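Local coordinates for protein phytase (Debaryomyces castellii, PDB 2GFI) that probably hydrolyses phytate (inositol hexakisphosphate) as a 3-phytase of the histidine acid phosphatase family, releasing phosphate, at residues Glu62-Leu66 and Ser313-Leu317; Arg69-Arg73 and Tyr131-Asp136; Asn155-Pro159 and Asp187-Thr191; Leu255-Cys259 and Met271-Phe275; Val366-Pro370 and Val391-Ala395. All coordinates share one frame; numbering follows the deposited sequence.

Contact 1. Residues Glu62-Leu66 and Ser313-Leu317; sequences EQVQL and SLELL
Gln-63 and Gln-65 of strand 59-69 reach out from the mixed sheet of the histidine phosphatase fold to Ser-313, Leu-316 and Leu-317 of helix 302-318, which packs over this part of the sheet. The two short segments run nearly antiparallel, at 163°, with their axes 9.8 Å apart, and the side chains of the glutamines span the gap. Gln-65 carries the polar part. Its CG lies beside the backbone N (chi1 -42°) and the chain is extended beyond it, which brings the amide alongside the helix to grip a single residue twice. Ser-313 OG donates to Gln-65 OE1 at 2.7 Å, while Gln-65 NE2 donates to Ser-313 O at 2.8 Å in an almost straight bond (173°) lying in the amide plane. Ser-313 O also accepts from Leu-317 N of its own helix, 3.0 Å away. The nitrogen end of the amide is flanked by hydrocarbon: Gln-65 NE2 is 3.3 Å from Leu-316 CB and 3.4 Å from Leu-317 CG. Gln-63 crosses Leu-316 at about a right angle, its CD 3.6 Å from Leu-316 O. Trp-327 of the adjoining strand touches both glutamines and Leu-316. Ser-313 engages both ends of the Gln-65 amide, one bond at OE1 and one at NE2, which probably fixes its rotation and helps a polar group sit among leucines in this buried strand-helix interface.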
# COMPACT_ATOMS: atom_id res chain seq x y z
N GLU A 62 -29.99 -6.67 -14.48
CA GLU A 62 -31.17 -6.27 -15.24
C GLU A 62 -31.15 -4.81 -15.60
O GLU A 62 -31.57 -4.44 -16.69
CB GLU A 62 -32.44 -6.59 -14.47
CG GLU A 62 -32.74 -8.07 -14.37
CD GLU A 62 -33.97 -8.30 -13.53
OE1 GLU A 62 -33.96 -7.89 -12.37
OE2 GLU A 62 -34.96 -8.86 -14.05
N GLN A 63 -30.65 -3.97 -14.69
CA GLN A 63 -30.65 -2.52 -14.89
C GLN A 63 -29.62 -1.84 -13.97
O GLN A 63 -29.30 -2.34 -12.90
CB GLN A 63 -32.05 -1.98 -14.61
CG GLN A 63 -32.30 -0.52 -14.99
CD GLN A 63 -33.66 -0.07 -14.56
OE1 GLN A 63 -34.65 -0.82 -14.72
NE2 GLN A 63 -33.74 1.11 -13.99
N VAL A 64 -29.10 -0.70 -14.41
CA VAL A 64 -28.30 0.14 -13.55
C VAL A 64 -28.66 1.59 -13.78
O VAL A 64 -28.88 2.00 -14.91
CB VAL A 64 -26.77 -0.11 -13.76
CG1 VAL A 64 -26.34 0.27 -15.21
CG2 VAL A 64 -25.93 0.55 -12.66
N GLN A 65 -28.76 2.35 -12.69
CA GLN A 65 -28.91 3.79 -12.73
C GLN A 65 -27.71 4.39 -12.02
O GLN A 65 -27.32 3.96 -10.95
CB GLN A 65 -30.21 4.23 -12.08
CG GLN A 65 -31.42 3.33 -12.43
CD GLN A 65 -32.67 3.71 -11.69
OE1 GLN A 65 -32.64 4.58 -10.85
NE2 GLN A 65 -33.79 3.05 -12.01
N LEU A 66 -27.09 5.34 -12.70
CA LEU A 66 -26.03 6.14 -12.20
C LEU A 66 -26.53 7.58 -12.01
O LEU A 66 -27.10 8.20 -12.93
CB LEU A 66 -24.86 6.11 -13.17
CG LEU A 66 -23.77 7.13 -12.84
CD1 LEU A 66 -23.12 6.84 -11.45
CD2 LEU A 66 -22.71 7.17 -13.96
N SER A 313 -36.69 7.08 -10.67
CA SER A 313 -35.84 5.90 -10.55
C SER A 313 -36.64 4.62 -10.31
O SER A 313 -36.32 3.57 -10.88
CB SER A 313 -34.80 6.11 -9.43
OG SER A 313 -34.42 4.88 -8.84
N LEU A 314 -37.64 4.71 -9.44
CA LEU A 314 -38.51 3.56 -9.16
C LEU A 314 -39.36 3.19 -10.38
O LEU A 314 -39.47 2.00 -10.70
CB LEU A 314 -39.39 3.81 -7.93
CG LEU A 314 -40.39 2.68 -7.64
CD1 LEU A 314 -39.66 1.44 -7.18
CD2 LEU A 314 -41.46 3.10 -6.64
N GLU A 315 -39.92 4.18 -11.08
CA GLU A 315 -40.61 3.95 -12.35
C GLU A 315 -39.68 3.20 -13.31
O GLU A 315 -40.11 2.26 -13.97
CB GLU A 315 -41.09 5.25 -13.02
CG GLU A 315 -42.20 5.94 -12.26
CD GLU A 315 -42.73 7.17 -13.00
OE1 GLU A 315 -42.80 7.12 -14.27
OE2 GLU A 315 -43.09 8.17 -12.31
N LEU A 316 -38.42 3.60 -13.37
CA LEU A 316 -37.47 2.88 -14.23
C LEU A 316 -37.25 1.43 -13.80
O LEU A 316 -37.16 0.56 -14.65
CB LEU A 316 -36.12 3.62 -14.32
CG LEU A 316 -36.13 4.99 -15.03
CD1 LEU A 316 -34.84 5.73 -14.81
CD2 LEU A 316 -36.33 4.76 -16.51
N LEU A 317 -37.17 1.18 -12.50
CA LEU A 317 -36.88 -0.19 -12.01
C LEU A 317 -38.08 -1.10 -12.23
O LEU A 317 -37.93 -2.30 -12.44
CB LEU A 317 -36.49 -0.19 -10.53
CG LEU A 317 -35.19 0.54 -10.17
CD1 LEU A 317 -35.26 1.01 -8.72
CD2 LEU A 317 -33.96 -0.33 -10.46

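Contact 2. Residues Arg69-Arg73 and Tyr131-Asp136; sequences RHGER and YAGTTD
Glu-72 and Gly-71 meet Tyr-131, Gly-133 and Asp-136 where the Arg-His-Gly-x-Arg signature loop of the histidine acid phosphatases passes the start of helix 133-148. The carboxyl pair is the closest polar approach: Glu-72 OE1 and Asp-136 OD2 are 2.6 Å apart, with the two carboxylate planes turned 75° to each other, and one of the acids probably holds a proton. Each has a further partner, Glu-72 OE2 the backbone N of Tyr-43 and Asp-136 OD1 a salt bridge to Arg-374. A bend at chi2 (86°) folds the Glu-72 chain round Tyr-131 O, which lies 3.2 Å from Glu-72 CD. Replacing Glu-72 by an alanine would probably leave Tyr-43 N and Asp-136 OD2 without these partners and open a gap beside Tyr-131 O. Backbone packing makes up the second group. The CA atoms of Glu-72 and Gly-133 come within 3.8 Å, and Gly-133 CA makes a CA-H...O contact of 3.1 Å to Glu-72 O. Just before the helix, Ala-132 occupies the N-cap position, and its O accepts from Asp-136 N. The third group is internal to the loop and concerns His-70, predicted to be the nucleophile: Arg-69 CG lies over one face of its ring, and its ND1 donates to Gly-71 O, in the ring plane, at 2.7 Å and 178°.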
# COMPACT_ATOMS: atom_id res chain seq x y z
N ARG A 69 -22.26 13.17 -9.71
CA ARG A 69 -21.87 14.56 -9.58
C ARG A 69 -20.90 14.86 -10.72
O ARG A 69 -20.37 13.92 -11.36
CB ARG A 69 -21.16 14.75 -8.24
CG ARG A 69 -20.92 16.16 -7.88
CD ARG A 69 -20.06 16.31 -6.66
NE ARG A 69 -19.81 17.72 -6.39
CZ ARG A 69 -19.12 18.16 -5.36
NH1 ARG A 69 -18.60 17.31 -4.49
NH2 ARG A 69 -18.94 19.46 -5.19
N HIS A 70 -20.67 16.13 -11.02
CA HIS A 70 -19.56 16.49 -11.90
C HIS A 70 -18.28 16.00 -11.23
O HIS A 70 -18.28 15.77 -9.99
CB HIS A 70 -19.49 18.00 -12.09
CG HIS A 70 -19.44 18.78 -10.80
ND1 HIS A 70 -18.29 18.90 -10.05
CD2 HIS A 70 -20.41 19.46 -10.15
CE1 HIS A 70 -18.56 19.61 -8.96
NE2 HIS A 70 -19.83 19.99 -9.02
N GLY A 71 -17.19 15.85 -11.99
CA GLY A 71 -15.90 15.52 -11.36
C GLY A 71 -15.26 16.72 -10.66
O GLY A 71 -15.85 17.81 -10.62
N GLU A 72 -14.05 16.52 -10.13
CA GLU A 72 -13.26 17.56 -9.53
C GLU A 72 -13.24 18.80 -10.42
O GLU A 72 -13.19 18.71 -11.64
CB GLU A 72 -11.83 17.08 -9.26
CG GLU A 72 -11.69 16.00 -8.19
CD GLU A 72 -11.89 14.56 -8.68
OE1 GLU A 72 -12.59 14.31 -9.69
OE2 GLU A 72 -11.35 13.63 -8.05
N ARG A 73 -13.26 19.96 -9.79
CA ARG A 73 -13.33 21.21 -10.49
C ARG A 73 -12.45 22.24 -9.83
O ARG A 73 -11.92 22.05 -8.71
CB ARG A 73 -14.79 21.69 -10.55
CG ARG A 73 -15.53 21.66 -9.21
CD ARG A 73 -16.61 22.68 -9.21
NE ARG A 73 -17.43 22.75 -8.02
CZ ARG A 73 -17.18 23.58 -7.02
NH1 ARG A 73 -16.14 24.38 -7.06
NH2 ARG A 73 -17.98 23.62 -5.98
N TYR A 131 -5.71 14.45 -10.16
CA TYR A 131 -7.06 14.45 -9.61
C TYR A 131 -8.09 15.15 -10.52
O TYR A 131 -9.19 15.46 -10.11
CB TYR A 131 -7.05 15.08 -8.23
CG TYR A 131 -6.16 14.31 -7.28
CD1 TYR A 131 -6.45 12.97 -6.94
CD2 TYR A 131 -5.04 14.92 -6.71
CE1 TYR A 131 -5.66 12.29 -6.08
CE2 TYR A 131 -4.24 14.25 -5.87
CZ TYR A 131 -4.53 12.93 -5.54
OH TYR A 131 -3.66 12.25 -4.69
N ALA A 132 -7.71 15.38 -11.77
CA ALA A 132 -8.58 16.08 -12.70
C ALA A 132 -9.95 15.44 -12.77
O ALA A 132 -10.10 14.22 -12.70
CB ALA A 132 -7.92 16.17 -14.07
N GLY A 133 -10.96 16.30 -12.82
CA GLY A 133 -12.35 15.90 -12.78
C GLY A 133 -12.71 15.12 -14.02
O GLY A 133 -13.52 14.19 -13.96
N THR A 134 -12.10 15.46 -15.15
CA THR A 134 -12.50 14.84 -16.39
C THR A 134 -11.91 13.44 -16.45
O THR A 134 -12.54 12.52 -16.96
CB THR A 134 -12.06 15.63 -17.60
OG1 THR A 134 -10.64 15.79 -17.55
CG2 THR A 134 -12.63 17.04 -17.58
N THR A 135 -10.68 13.30 -15.95
CA THR A 135 -9.98 12.03 -15.83
C THR A 135 -10.78 11.08 -14.96
O THR A 135 -11.03 9.92 -15.33
CB THR A 135 -8.59 12.28 -15.28
OG1 THR A 135 -7.86 13.07 -16.21
CG2 THR A 135 -7.80 11.01 -15.17
N ASP A 136 -11.22 11.59 -13.83
CA ASP A 136 -12.06 10.87 -12.90
C ASP A 136 -13.33 10.37 -13.60
O ASP A 136 -13.69 9.21 -13.44
CB ASP A 136 -12.39 11.84 -11.78
CG ASP A 136 -13.39 11.31 -10.78
OD1 ASP A 136 -13.85 10.17 -10.92
OD2 ASP A 136 -13.79 11.98 -9.81

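Contact 3. Residues Asn155-Pro159 and Asp187-Thr191; sequences NDTLP and DTVKT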
# COMPACT_ATOMS: atom_id res chain seq x y z
N ASN A 155 -26.46 -1.91 -30.65
CA ASN A 155 -27.34 -1.48 -31.72
C ASN A 155 -28.15 -0.27 -31.28
O ASN A 155 -28.80 0.38 -32.12
CB ASN A 155 -28.32 -2.61 -32.14
CG ASN A 155 -27.59 -3.82 -32.68
OD1 ASN A 155 -26.61 -3.68 -33.43
ND2 ASN A 155 -28.04 -5.04 -32.28
N ASP A 156 -28.11 0.02 -29.97
CA ASP A 156 -28.86 1.12 -29.38
C ASP A 156 -27.97 2.29 -29.01
O ASP A 156 -26.87 2.12 -28.47
CB ASP A 156 -29.62 0.65 -28.12
CG ASP A 156 -30.62 -0.47 -28.42
OD1 ASP A 156 -31.07 -0.59 -29.57
OD2 ASP A 156 -31.03 -1.28 -27.55
N THR A 157 -28.44 3.49 -29.32
CA THR A 157 -27.87 4.69 -28.78
C THR A 157 -27.83 4.67 -27.23
O THR A 157 -28.78 4.23 -26.56
CB THR A 157 -28.72 5.87 -29.28
OG1 THR A 157 -28.24 6.27 -30.57
CG2 THR A 157 -28.45 7.08 -28.45
N LEU A 158 -26.73 5.17 -26.68
CA LEU A 158 -26.63 5.39 -25.24
C LEU A 158 -27.18 6.77 -24.95
O LEU A 158 -26.66 7.75 -25.48
CB LEU A 158 -25.18 5.30 -24.76
CG LEU A 158 -24.92 5.47 -23.27
CD1 LEU A 158 -25.41 4.23 -22.47
CD2 LEU A 158 -23.40 5.80 -23.04
N PRO A 159 -28.26 6.85 -24.18
CA PRO A 159 -28.75 8.14 -23.71
C PRO A 159 -27.95 8.61 -22.48
O PRO A 159 -27.51 7.80 -21.62
CB PRO A 159 -30.21 7.87 -23.37
CG PRO A 159 -30.24 6.42 -23.01
CD PRO A 159 -29.10 5.73 -23.71
N ASP A 187 -23.53 9.76 -32.93
CA ASP A 187 -24.52 8.74 -33.24
C ASP A 187 -24.74 7.69 -32.16
O ASP A 187 -25.87 7.24 -31.96
CB ASP A 187 -24.19 8.04 -34.55
CG ASP A 187 -24.20 8.99 -35.73
OD1 ASP A 187 -25.09 9.91 -35.75
OD2 ASP A 187 -23.36 8.90 -36.66
N THR A 188 -23.68 7.27 -31.48
CA THR A 188 -23.84 6.21 -30.47
C THR A 188 -24.26 6.71 -29.11
O THR A 188 -24.73 5.93 -28.29
CB THR A 188 -22.60 5.33 -30.39
OG1 THR A 188 -21.46 6.13 -30.03
CG2 THR A 188 -22.28 4.74 -31.79
N VAL A 189 -24.14 8.02 -28.88
CA VAL A 189 -24.53 8.61 -27.60
C VAL A 189 -25.42 9.79 -27.88
O VAL A 189 -25.11 10.61 -28.74
CB VAL A 189 -23.30 9.11 -26.74
CG1 VAL A 189 -23.76 9.70 -25.39
CG2 VAL A 189 -22.27 7.98 -26.55
N LYS A 190 -26.54 9.87 -27.17
CA LYS A 190 -27.36 11.02 -27.29
C LYS A 190 -27.50 11.63 -25.91
O LYS A 190 -28.01 10.98 -24.99
CB LYS A 190 -28.71 10.68 -27.94
CG LYS A 190 -28.62 10.30 -29.49
CD LYS A 190 -27.91 11.37 -30.37
CE LYS A 190 -28.07 11.09 -31.87
NZ LYS A 190 -27.62 12.30 -32.70
N THR A 191 -27.05 12.87 -25.78
CA THR A 191 -27.08 13.53 -24.51
C THR A 191 -28.29 14.44 -24.42
O THR A 191 -28.52 15.27 -25.31
CB THR A 191 -25.81 14.36 -24.31
OG1 THR A 191 -24.69 13.47 -24.26
CG2 THR A 191 -25.81 15.04 -22.96
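Thr-157 reaches across to Asp-187 and Lys-190 with both branches of its side chain. Its CB stands 4.1 Å from Asp-187 O, and the two branches part from there. OG1 takes the place beside the backbone N (chi1 -85°) and donates to Asp-187 O at 2.9 Å, nearly along the C=O axis. CG2, anti to the backbone N, presses on the aliphatic stem of the lysine: Thr-157 CG2 is 3.4 Å from Lys-190 CG, tighter than usual for two carbons. Lys-190 bends away at chi2, and its NZ makes a weak hydrogen bond to Asn-186 O in the loop before strand 189-194. These contacts sit where both strands of a beta-alpha-beta crossover begin, in which strand 158-163 leads through helix 166-180 to strand 189-194 and the two strands pair in parallel. Leu-158 supplies both backbone bonds here. Its N donates to Thr-188 O at 2.7 Å and 173°, and its O accepts from Lys-190 N at 2.7 Å. That same oxygen has a CA-H...O contact with Val-189 CA, and another such contact joins Pro-159 CA to Lys-190 O at 3.2 Å. Side chains alternate between the faces. Leu-158 and Val-189 lie on the face covered by helix 166-180, where they meet Phe-179 and Met-180 respectively; Leu-158 CD2 is 4.3 Å from Val-189 CG2. Pro-159 and Lys-190 lie on the other face, where the proline packs on Tyr-446. The hydroxyl of Thr-188 is hydrogen-bonded to Asp-183 O.

Contact 4. Residues Leu255-Cys259 and Met271-Phe275; sequences LFGYC and MCDIF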
# COMPACT_ATOMS: atom_id res chain seq x y z
N LEU A 255 -9.53 28.79 3.98
CA LEU A 255 -8.29 28.20 3.58
C LEU A 255 -8.43 26.68 3.50
O LEU A 255 -7.64 26.02 2.83
CB LEU A 255 -7.17 28.65 4.52
CG LEU A 255 -6.71 30.08 4.42
CD1 LEU A 255 -5.53 30.34 5.44
CD2 LEU A 255 -6.29 30.36 2.99
N PHE A 256 -9.44 26.14 4.19
CA PHE A 256 -9.81 24.72 4.00
C PHE A 256 -10.25 24.43 2.60
O PHE A 256 -9.73 23.49 1.99
CB PHE A 256 -10.89 24.23 4.97
CG PHE A 256 -10.43 24.13 6.36
CD1 PHE A 256 -9.73 23.01 6.79
CD2 PHE A 256 -10.68 25.18 7.26
CE1 PHE A 256 -9.30 22.92 8.13
CE2 PHE A 256 -10.26 25.11 8.57
CZ PHE A 256 -9.57 23.97 9.02
N GLY A 257 -11.18 25.22 2.07
CA GLY A 257 -11.59 25.09 0.66
C GLY A 257 -10.41 25.37 -0.27
O GLY A 257 -10.21 24.70 -1.30
N TYR A 258 -9.61 26.36 0.07
CA TYR A 258 -8.46 26.71 -0.73
C TYR A 258 -7.56 25.47 -0.85
O TYR A 258 -7.13 25.10 -1.94
CB TYR A 258 -7.74 27.87 -0.01
CG TYR A 258 -6.65 28.56 -0.79
CD1 TYR A 258 -6.73 29.95 -1.06
CD2 TYR A 258 -5.52 27.86 -1.24
CE1 TYR A 258 -5.72 30.60 -1.75
CE2 TYR A 258 -4.52 28.50 -1.91
CZ TYR A 258 -4.61 29.87 -2.17
OH TYR A 258 -3.60 30.49 -2.88
N CYS A 259 -7.26 24.84 0.29
CA CYS A 259 -6.55 23.57 0.34
C CYS A 259 -7.20 22.52 -0.60
O CYS A 259 -6.54 21.95 -1.47
CB CYS A 259 -6.53 23.07 1.81
SG CYS A 259 -6.39 21.29 2.03
N MET A 271 -1.25 24.64 1.33
CA MET A 271 -2.24 25.23 2.20
C MET A 271 -2.90 24.15 3.05
O MET A 271 -3.37 24.42 4.18
CB MET A 271 -3.27 25.97 1.33
CG MET A 271 -4.14 26.92 2.06
SD MET A 271 -3.24 28.29 2.77
CE MET A 271 -3.04 29.40 1.34
N CYS A 272 -2.91 22.92 2.51
CA CYS A 272 -3.35 21.74 3.28
C CYS A 272 -2.46 21.46 4.49
O CYS A 272 -2.89 20.76 5.43
CB CYS A 272 -3.38 20.48 2.43
SG CYS A 272 -4.65 20.57 1.17
N ASP A 273 -1.23 22.00 4.45
CA ASP A 273 -0.28 21.70 5.55
C ASP A 273 -0.40 22.55 6.77
O ASP A 273 0.34 22.35 7.71
CB ASP A 273 1.14 21.83 5.06
CG ASP A 273 1.37 20.98 3.89
OD1 ASP A 273 0.68 19.93 3.78
OD2 ASP A 273 2.21 21.28 3.03
N ILE A 274 -1.32 23.50 6.76
CA ILE A 274 -1.35 24.50 7.85
C ILE A 274 -2.31 24.10 8.96
O ILE A 274 -2.37 24.74 10.00
CB ILE A 274 -1.71 25.88 7.28
CG1 ILE A 274 -3.18 25.93 6.88
CG2 ILE A 274 -0.76 26.24 6.11
CD1 ILE A 274 -3.67 27.35 6.49
N PHE A 275 -3.06 23.01 8.74
CA PHE A 275 -4.06 22.61 9.74
C PHE A 275 -3.71 21.29 10.42
O PHE A 275 -3.06 20.41 9.82
CB PHE A 275 -5.46 22.54 9.11
CG PHE A 275 -5.99 23.87 8.67
CD1 PHE A 275 -6.16 24.89 9.61
CD2 PHE A 275 -6.29 24.11 7.34
CE1 PHE A 275 -6.64 26.12 9.24
CE2 PHE A 275 -6.77 25.36 6.96
CZ PHE A 275 -6.95 26.35 7.91
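Cys-259 turns SG opposite its backbone N (chi1 154°), and Cys-272 turns its own SG opposite the carbonyl carbon; the two sulfurs, Cys-259 SG and Cys-272 SG, join in a disulfide of 2.1 Å. The Phe-256 and Phe-275 rings stack face to face, centroids 3.7 Å apart and planes at 10°; the nearest carbons, Phe-256 CE1 and Phe-275 CD2, are 3.3 Å apart. The opposite face of Phe-275 is covered by Ile-274 CG1, so its ring is sandwiched, and Tyr-283 adds another stack on Phe-256. Met-271 is bent at chi2 and chi3, and the bends swing its methyl over Tyr-258: Met-271 CE lies 3.8 Å from the centroid of the Tyr-258 ring, 17° off the normal. The sulfur, farther up over the same ring, makes this a Met-aromatic contact as well as a CH-pi one. Leu-255 packs on Met-271 and Ile-274, its CD2 3.7 Å from Met-271 SD and its CD1 3.7 Å from Ile-274 CD1. Leu-4 of a neighbouring subunit packs on Cys-272. A disulfide thus pins the loop before helix 277-295 back onto helix 249-266 over an apolar, aromatic core, consistent with the smaller, helical part that histidine acid phosphatases carry beside their alpha/beta domain.

Contact 5. Residues Val366-Pro370 and Val391-Ala395; sequences VGITP and VINDA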
# COMPACT_ATOMS: atom_id res chain seq x y z
N VAL A 366 -19.36 14.00 2.61
CA VAL A 366 -18.35 13.45 1.67
C VAL A 366 -18.54 11.94 1.37
O VAL A 366 -18.06 11.45 0.35
CB VAL A 366 -16.93 13.74 2.19
CG1 VAL A 366 -16.63 12.93 3.44
CG2 VAL A 366 -15.89 13.51 1.10
N GLY A 367 -19.24 11.22 2.26
CA GLY A 367 -19.57 9.82 2.03
C GLY A 367 -20.60 9.73 0.90
O GLY A 367 -20.75 8.69 0.24
N ILE A 368 -21.30 10.84 0.66
CA ILE A 368 -22.39 10.87 -0.32
C ILE A 368 -21.93 11.58 -1.57
O ILE A 368 -22.03 11.02 -2.67
CB ILE A 368 -23.69 11.53 0.22
CG1 ILE A 368 -24.18 10.91 1.55
CG2 ILE A 368 -24.81 11.42 -0.84
CD1 ILE A 368 -25.57 11.56 2.07
N THR A 369 -21.42 12.82 -1.42
CA THR A 369 -21.03 13.61 -2.58
C THR A 369 -19.61 14.16 -2.54
O THR A 369 -19.43 15.38 -2.39
CB THR A 369 -22.04 14.77 -2.87
OG1 THR A 369 -22.01 15.71 -1.79
CG2 THR A 369 -23.50 14.27 -2.93
N PRO A 370 -18.61 13.30 -2.71
CA PRO A 370 -17.27 13.79 -2.95
C PRO A 370 -17.31 14.32 -4.36
O PRO A 370 -18.31 14.10 -5.06
CB PRO A 370 -16.43 12.51 -2.91
CG PRO A 370 -17.39 11.46 -3.42
CD PRO A 370 -18.65 11.82 -2.72
N VAL A 391 -25.12 1.42 -4.58
CA VAL A 391 -23.68 1.48 -4.45
C VAL A 391 -23.35 2.98 -4.50
O VAL A 391 -23.46 3.63 -5.56
CB VAL A 391 -22.96 0.68 -5.59
CG1 VAL A 391 -21.53 0.39 -5.23
CG2 VAL A 391 -23.68 -0.66 -5.87
N ILE A 392 -22.98 3.54 -3.34
CA ILE A 392 -22.68 4.94 -3.21
C ILE A 392 -21.17 5.04 -3.11
O ILE A 392 -20.53 4.46 -2.22
CB ILE A 392 -23.28 5.47 -1.94
CG1 ILE A 392 -24.75 5.03 -1.80
CG2 ILE A 392 -23.04 7.02 -1.83
CD1 ILE A 392 -25.61 5.31 -3.05
N ASN A 393 -20.58 5.75 -4.06
CA ASN A 393 -19.13 5.92 -4.10
C ASN A 393 -18.39 4.62 -3.83
O ASN A 393 -17.51 4.55 -2.97
CB ASN A 393 -18.75 7.02 -3.16
CG ASN A 393 -19.49 8.24 -3.48
OD1 ASN A 393 -20.13 8.85 -2.62
ND2 ASN A 393 -19.48 8.59 -4.74
N ASP A 394 -18.80 3.62 -4.59
CA ASP A 394 -18.15 2.33 -4.65
C ASP A 394 -18.35 1.43 -3.46
O ASP A 394 -17.59 0.49 -3.29
CB ASP A 394 -16.68 2.46 -4.98
CG ASP A 394 -16.46 3.00 -6.34
OD1 ASP A 394 -17.05 2.44 -7.29
OD2 ASP A 394 -15.69 3.97 -6.56
N ALA A 395 -19.36 1.71 -2.65
CA ALA A 395 -19.68 0.88 -1.51
C ALA A 395 -21.14 0.49 -1.57
O ALA A 395 -21.97 1.34 -1.85
CB ALA A 395 -19.42 1.64 -0.21
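Asn-393 pushes its amide against Gly-367, Ile-368 and Pro-370, and this is the tight part of the contact. Its CG lies beside the backbone N (chi1 -55°), directing the amide at the end of the short, weakly bonded helix 365-368. The atom modelled as Asn-393 OD1 is 2.9 Å from Gly-367 O and likewise 2.9 Å from Ile-368 O; the amide is probably turned over in the model, in which case hydrogen bonds to these carbonyls are possible. Pro-370 comes from the opposite direction, with its CG 3.8 Å from Asn-393 CG. Tyr-43 packs on both residues. Looser packing lies beside it, where Ile-392 offers just one methyl: Ile-392 CG2 is 3.5 Å from Gly-367 O and 4.2 Å from Ile-368 CA. The partly exposed Gly-367 has no side chain to meet it, and Gly-367 O accepts a hydrogen bond from Asn-46 ND2. A type I' turn from Ile-392 to Ala-395 presents the asparagine, closed by Ala-395 N donating to Ile-392 O at 3.0 Å and by Ile-392 N donating to Ala-395 O. A leucine in place of Asn-393 would probably put hydrocarbon against Ile-368 O and leave Gly-367 O with Asn-46 but no amide from the turn. Thr-369, beside this helix end, touches Asp-333, the predicted proton donor. If the amide is turned back, its NH2 group would probably tie the beta turn to the carbonyls beside the predicted active site, with the apolar packing of Ile-392 secondary.

How the contacts relate
Contacts 1, 3 and 5 all reach the same mixed sheet, but differently: contact 1 lays a helix over it through a buried amide, contact 3 pairs two of its strands near the surface by backbone bonds, and contact 5 sets a turn between strands against a helix end. Contacts 2 and 5 lie nearest the centre of the chain and touch, Arg-69 NH1 probably bonding to Pro-370 O; contact 2 holds the predicted nucleophile and contact 5 lies beside the predicted proton donor, both with polar, backbone-rich chemistry. Contact 4 is buried too, yet its centre is about 39 Å from that of contact 1, across the chain's centre, and there a disulfide, stacked rings and methionine replace hydrogen bonds.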